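D-glucosaminate-6-phosphate ammonia lyase (Salmonella typhimurium, PDB 7LCE) belongs to the PLP-dependent aminotransferase-like clan and carries its pyridoxal phosphate cofactor covalently bound to a lysine. Local coordinates at residues Glu65-Thr70 with Phe222-Lys227; Pro275-Ile280 with Trp300-Arg305. One frame throughout, in Å; residues are numbered along the deposited sequence.

Interaction 1. Residues Glu65-Thr70 with Phe222-Lys227; sequences EDSYIT and FITGRK
Phe222 and Ile69 form an antiparallel, non-hydrogen-bonded pair at the edge of the seven-stranded mixed sheet of the PLP-dependent transferase fold, where strand 66-70 is outermost within the chain. With its CG between the backbone N and the carbonyl carbon (chi1 56°), Phe222 leads its ring away from strand 66-70, and Phe222 CB lies 4.0 Å from Ile69 CA. Ile223 and Tyr68 form a hydrogen-bonded pair, N of Ile223 to O of Tyr68 at 2.7 Å, with a return bond from N of Tyr68 to O of Ile223. On the face shared with Ile69 and Phe222, Thr224 OG1 lies 3.2 Å from Ser67 OG in a hydroxyl-hydroxyl hydrogen bond; from helix 47-62, Ser59 OG also bonds Ser67 OG, and Thr62 OG1 bonds Thr224 OG1. Gly225 O takes the N-H groups of both Asp66 (3.2 Å) and, weakly, Glu65, which makes a classic beta bulge. Arg226, in the N-cap position, turns the chain into helix 227-234; its long salt bridge from NH1 to Glu65 OE2 is doubtful, since the side chain is modelled in two conformers. Lys227 N donates an almost straight bond (172°) to the anti lone pair of Glu65 OE1, 2.7 Å away.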
loop_
_atom_site.group_PDB
_atom_site.type_symbol
_atom_site.label_atom_id
_atom_site.label_comp_id
_atom_site.label_asym_id
_atom_site.label_seq_id
_atom_site.Cartn_x
_atom_site.Cartn_y
_atom_site.Cartn_z
ATOM N N GLU A 65 38.804 9.207 24.515
ATOM C CA GLU A 65 39.530 9.923 23.472
ATOM C C GLU A 65 39.043 11.362 23.347
ATOM O O GLU A 65 39.855 12.289 23.244
ATOM C CB GLU A 65 39.397 9.178 22.145
ATOM C CG GLU A 65 39.866 7.732 22.216
ATOM C CD GLU A 65 39.650 6.978 20.920
ATOM O OE1 GLU A 65 38.849 7.452 20.084
ATOM O OE2 GLU A 65 40.265 5.904 20.744
ATOM N N ASP A 66 37.728 11.571 23.354
ATOM C CA ASP A 66 37.161 12.907 23.230
ATOM C C ASP A 66 35.872 12.971 24.042
ATOM O O ASP A 66 35.380 11.958 24.548
ATOM C CB ASP A 66 36.918 13.277 21.761
ATOM C CG ASP A 66 36.851 14.782 21.534
ATOM O OD1 ASP A 66 36.940 15.544 22.521
ATOM O OD2 ASP A 66 36.719 15.204 20.365
ATOM N N SER A 67 35.332 14.182 24.166
ATOM C CA SER A 67 34.110 14.404 24.927
ATOM C C SER A 67 33.344 15.571 24.321
ATOM O O SER A 67 33.902 16.396 23.593
ATOM C CB SER A 67 34.404 14.675 26.409
ATOM O OG SER A 67 35.022 13.559 27.029
ATOM N N TYR A 68 32.051 15.627 24.630
ATOM C CA TYR A 68 31.179 16.690 24.146
ATOM C C TYR A 68 30.205 17.057 25.252
ATOM O O TYR A 68 29.534 16.180 25.803
ATOM C CB TYR A 68 30.421 16.256 22.886
ATOM C CG TYR A 68 29.445 17.286 22.360
ATOM C CD1 TYR A 68 29.894 18.478 21.807
ATOM C CD2 TYR A 68 28.076 17.060 22.403
ATOM C CE1 TYR A 68 29.006 19.421 21.322
ATOM C CE2 TYR A 68 27.180 17.998 21.919
ATOM C CZ TYR A 68 27.651 19.177 21.380
ATOM O OH TYR A 68 26.765 20.115 20.895
ATOM N N ILE A 69 30.120 18.351 25.565
ATOM C CA ILE A 69 29.286 18.841 26.657
ATOM C C ILE A 69 27.887 19.137 26.135
ATOM O O ILE A 69 27.718 19.712 25.052
ATOM C CB ILE A 69 29.910 20.090 27.309
ATOM C CG1 ILE A 69 31.254 19.749 27.949
ATOM C CG2 ILE A 69 28.971 20.686 28.346
ATOM C CD1 ILE A 69 31.846 20.886 28.755
ATOM N N THR A 70 26.882 18.737 26.906
ATOM C CA THR A 70 25.476 18.930 26.584
ATOM C C THR A 70 24.787 19.669 27.729
ATOM O O THR A 70 25.384 19.942 28.775
ATOM C CB THR A 70 24.790 17.588 26.317
ATOM O OG1 THR A 70 24.850 16.782 27.502
ATOM C CG2 THR A 70 25.474 16.851 25.178
ATOM N N PHE A 222 27.482 15.655 29.728
ATOM C CA PHE A 222 28.499 15.435 28.712
ATOM C C PHE A 222 28.461 14.004 28.200
ATOM O O PHE A 222 28.039 13.080 28.901
ATOM C CB PHE A 222 29.897 15.788 29.241
ATOM C CG PHE A 222 30.290 15.048 30.489
ATOM C CD1 PHE A 222 29.917 15.523 31.736
ATOM C CD2 PHE A 222 31.064 13.904 30.420
ATOM C CE1 PHE A 222 30.289 14.857 32.890
ATOM C CE2 PHE A 222 31.440 13.234 31.572
ATOM C CZ PHE A 222 31.052 13.712 32.807
ATOM N N ILE A 223 28.890 13.847 26.950
ATOM C CA ILE A 223 29.100 12.553 26.315
ATOM C C ILE A 223 30.600 12.332 26.202
ATOM O O ILE A 223 31.330 13.228 25.765
ATOM C CB ILE A 223 28.436 12.488 24.930
ATOM C CG1 ILE A 223 26.970 12.922 25.020
ATOM C CG2 ILE A 223 28.576 11.094 24.344
ATOM C CD1 ILE A 223 26.287 13.046 23.675
ATOM N N THR A 224 31.058 11.145 26.588
ATOM C CA THR A 224 32.473 10.806 26.545
ATOM C C THR A 224 32.651 9.442 25.891
ATOM O O THR A 224 31.834 8.537 26.089
ATOM C CB THR A 224 33.084 10.822 27.960
ATOM O OG1 THR A 224 34.491 10.573 27.888
ATOM C CG2 THR A 224 32.425 9.781 28.858
ATOM N N GLY A 225 33.707 9.301 25.097
ATOM C CA GLY A 225 33.920 8.046 24.393
ATOM C C GLY A 225 34.953 8.171 23.291
ATOM O O GLY A 225 35.892 8.970 23.385
ATOM N N ARG A 226 34.770 7.365 22.246
ATOM C CA ARG A 226 35.727 7.339 21.151
ATOM C C ARG A 226 35.578 8.578 20.276
ATOM O O ARG A 226 34.476 9.098 20.082
ATOM C CB ARG A 226 35.554 6.070 20.315
ATOM C CG ARG A 226 35.713 4.795 21.128
ATOM C CD ARG A 226 36.062 3.603 20.255
ATOM N NE ARG A 226 36.367 2.424 21.056
ATOM C CZ ARG A 226 37.538 2.198 21.635
ATOM N NH1 ARG A 226 38.539 3.057 21.530
ATOM N NH2 ARG A 226 37.709 1.083 22.341
ATOM N N LYS A 227 36.712 9.048 19.747
ATOM C CA LYS A 227 36.729 10.309 19.012
ATOM C C LYS A 227 35.861 10.264 17.760
ATOM O O LYS A 227 35.243 11.274 17.404
ATOM C CB LYS A 227 38.166 10.677 18.647
ATOM C CG LYS A 227 38.354 12.130 18.245
ATOM C CD LYS A 227 39.820 12.450 17.994
ATOM C CE LYS A 227 40.030 13.937 17.758
ATOM N NZ LYS A 227 41.460 14.257 17.490
#

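Interaction 2. Residues Pro275-Ile280 with Trp300-Arg305; sequences PVAEAI and WRIRVR
Val276, Ala277 and Ile280 of helix 270-282 rest on Ile302 and Val304 of strand 300-306, a helix packed on one face of a three-stranded antiparallel sheet. The two short segments run nearly parallel, 4° between their directions, with axes 9.3 Å apart at closest approach. Such a spacing leaves room for one layer of aliphatic side chains between helix and strand, and no hydrogen bond crosses it.

Methyl-to-methyl contacts carry the packing. Ile302 CD1 touches Val276 CG1 at 3.9 Å and lies equally near Val276 CB, the two side chains meeting at about a right angle. The shorter branch of Ile302, CG2, lies against Ala277 and, one turn further on, Ile280. With CG1 anti to the carbonyl carbon (chi1 -59°), CG2 is set anti to the backbone N, where it lies 4.5 Å from Ala277 CB and 4.4 Å from Ile280 CD1. Consistent with the small alanine at this position, Ala277 CA and Ile302 CA are 6.5 Å apart.

A second pair is formed by Ile280 and Val304, again roughly perpendicular. Both branches of each take part: Ile280 CG2 meets Val304 CG1 at 3.9 Å, while Ile280 CD1 faces Val304 CG2 at 4.1 Å.

The surroundings continue this apolar layer. Helix 352-365 packs beside the helix, with Met353 and Val357 against Val276 and Leu360 against Ile280. Strand 300-306 is the middle strand, between 286-292, whose Leu286 and Ala288 also touch Ile280, and 340-343, whose Phe341 and Leu343 touch Val304.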
loop_
_atom_site.group_PDB
_atom_site.type_symbol
_atom_site.label_atom_id
_atom_site.label_comp_id
_atom_site.label_asym_id
_atom_site.label_seq_id
_atom_site.Cartn_x
_atom_site.Cartn_y
_atom_site.Cartn_z
ATOM N N PRO A 275 26.352 15.292 67.536
ATOM C CA PRO A 275 25.595 16.322 68.268
ATOM C C PRO A 275 24.170 16.491 67.770
ATOM O O PRO A 275 23.248 16.639 68.582
ATOM C CB PRO A 275 26.427 17.590 68.042
ATOM C CG PRO A 275 27.806 17.092 67.854
ATOM C CD PRO A 275 27.666 15.802 67.098
ATOM N N VAL A 276 23.965 16.467 66.453
ATOM C CA VAL A 276 22.621 16.626 65.907
ATOM C C VAL A 276 21.745 15.436 66.276
ATOM O O VAL A 276 20.544 15.590 66.530
ATOM C CB VAL A 276 22.692 16.822 64.381
ATOM C CG1 VAL A 276 21.306 17.115 63.814
ATOM C CG2 VAL A 276 23.674 17.933 64.034
ATOM N N ALA A 277 22.323 14.232 66.314
ATOM C CA ALA A 277 21.538 13.059 66.685
ATOM C C ALA A 277 21.093 13.126 68.140
ATOM O O ALA A 277 19.961 12.751 68.467
ATOM C CB ALA A 277 22.341 11.786 66.430
ATOM N N GLU A 278 21.966 13.611 69.026
ATOM C CA GLU A 278 21.598 13.728 70.432
ATOM C C GLU A 278 20.528 14.793 70.639
ATOM O O GLU A 278 19.634 14.626 71.478
ATOM C CB GLU A 278 22.835 14.022 71.281
ATOM C CG GLU A 278 23.787 12.841 71.399
ATOM C CD GLU A 278 25.034 13.163 72.201
ATOM O OE1 GLU A 278 24.915 13.857 73.234
ATOM O OE2 GLU A 278 26.131 12.713 71.806
ATOM N N ALA A 279 20.602 15.893 69.886
ATOM C CA ALA A 279 19.639 16.975 70.063
ATOM C C ALA A 279 18.229 16.525 69.708
ATOM O O ALA A 279 17.266 16.871 70.403
ATOM C CB ALA A 279 20.047 18.180 69.218
ATOM N N ILE A 280 18.086 15.755 68.629
ATOM C CA ILE A 280 16.773 15.244 68.252
ATOM C C ILE A 280 16.269 14.242 69.285
ATOM O O ILE A 280 15.067 14.185 69.580
ATOM C CB ILE A 280 16.823 14.637 66.836
ATOM C CG1 ILE A 280 17.292 15.684 65.824
ATOM C CG2 ILE A 280 15.464 14.083 66.434
ATOM C CD1 ILE A 280 17.606 15.118 64.455
ATOM N N TRP A 300 27.276 8.633 55.789
ATOM C CA TRP A 300 26.617 8.553 57.084
ATOM C C TRP A 300 25.347 9.393 57.055
ATOM O O TRP A 300 25.326 10.481 56.470
ATOM C CB TRP A 300 27.553 9.049 58.187
ATOM C CG TRP A 300 28.870 8.337 58.188
ATOM C CD1 TRP A 300 29.993 8.696 57.499
ATOM C CD2 TRP A 300 29.204 7.143 58.904
ATOM N NE1 TRP A 300 31.005 7.800 57.740
ATOM C CE2 TRP A 300 30.548 6.837 58.602
ATOM C CE3 TRP A 300 28.500 6.303 59.772
ATOM C CZ2 TRP A 300 31.199 5.729 59.137
ATOM C CZ3 TRP A 300 29.150 5.204 60.303
ATOM C CH2 TRP A 300 30.485 4.927 59.984
ATOM N N ARG A 301 24.285 8.885 57.679
ATOM C CA ARG A 301 22.996 9.564 57.690
ATOM C C ARG A 301 22.405 9.514 59.090
ATOM O O ARG A 301 22.721 8.620 59.879
ATOM C CB ARG A 301 22.009 8.930 56.698
ATOM C CG ARG A 301 22.442 8.984 55.243
ATOM C CD ARG A 301 21.432 8.290 54.338
ATOM N NE ARG A 301 21.816 8.351 52.932
ATOM C CZ ARG A 301 22.443 7.381 52.280
ATOM N NH1 ARG A 301 22.787 6.254 52.881
ATOM N NH2 ARG A 301 22.729 7.545 50.992
ATOM N N ILE A 302 21.539 10.481 59.389
ATOM C CA ILE A 302 20.892 10.590 60.693
ATOM C C ILE A 302 19.504 9.978 60.564
ATOM O O ILE A 302 18.575 10.604 60.046
ATOM C CB ILE A 302 20.823 12.035 61.195
ATOM C CG1 ILE A 302 22.219 12.647 61.307
ATOM C CG2 ILE A 302 20.107 12.100 62.539
ATOM C CD1 ILE A 302 22.199 14.143 61.531
ATOM N N ARG A 303 19.368 8.745 61.037
ATOM C CA ARG A 303 18.084 8.062 61.042
ATOM C C ARG A 303 17.264 8.536 62.234
ATOM O O ARG A 303 17.714 8.453 63.380
ATOM C CB ARG A 303 18.297 6.551 61.093
ATOM C CG ARG A 303 17.027 5.732 61.131
ATOM C CD ARG A 303 17.351 4.249 61.111
ATOM N NE ARG A 303 18.135 3.845 62.272
ATOM C CZ ARG A 303 18.746 2.675 62.388
ATOM N NH1 ARG A 303 18.681 1.763 61.432
ATOM N NH2 ARG A 303 19.435 2.409 63.494
ATOM N N VAL A 304 16.055 9.024 61.964
ATOM C CA VAL A 304 15.176 9.576 62.990
ATOM C C VAL A 304 13.954 8.678 63.083
ATOM O O VAL A 304 13.228 8.499 62.097
ATOM C CB VAL A 304 14.766 11.024 62.674
ATOM C CG1 VAL A 304 13.926 11.592 63.806
ATOM C CG2 VAL A 304 15.995 11.882 62.437
ATOM N N ARG A 305 13.725 8.120 64.268
ATOM C CA ARG A 305 12.594 7.242 64.522
ATOM C C ARG A 305 11.576 7.979 65.379
ATOM O O ARG A 305 11.937 8.610 66.378
ATOM C CB ARG A 305 13.060 5.956 65.211
ATOM C CG ARG A 305 11.973 4.918 65.434
ATOM C CD ARG A 305 12.568 3.580 65.862
ATOM N NE ARG A 305 13.457 3.013 64.853
ATOM C CZ ARG A 305 14.782 3.068 64.899
ATOM N NH1 ARG A 305 15.416 3.659 65.899
ATOM N NH2 ARG A 305 15.489 2.518 63.917
#

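Interactions 1 and 2 lie on opposite sides of the chain's centre, 42 Å between their centres and about 21 Å between nearest atoms, so neither touches the other. They also follow one another along the sequence, the first closing before the second opens. One joins two strands mainly through backbone hydrogen bonds; the other joins a helix to a different sheet through hydrocarbon alone. The cofactor-bearing Lys213 falls in the sequence between strands 206-210 and 221-225, and the second of these belongs to interaction 1. Separate calcium ions lie about 9 Å from the side chains of Arg226 in the first contact and Ala277 in the second.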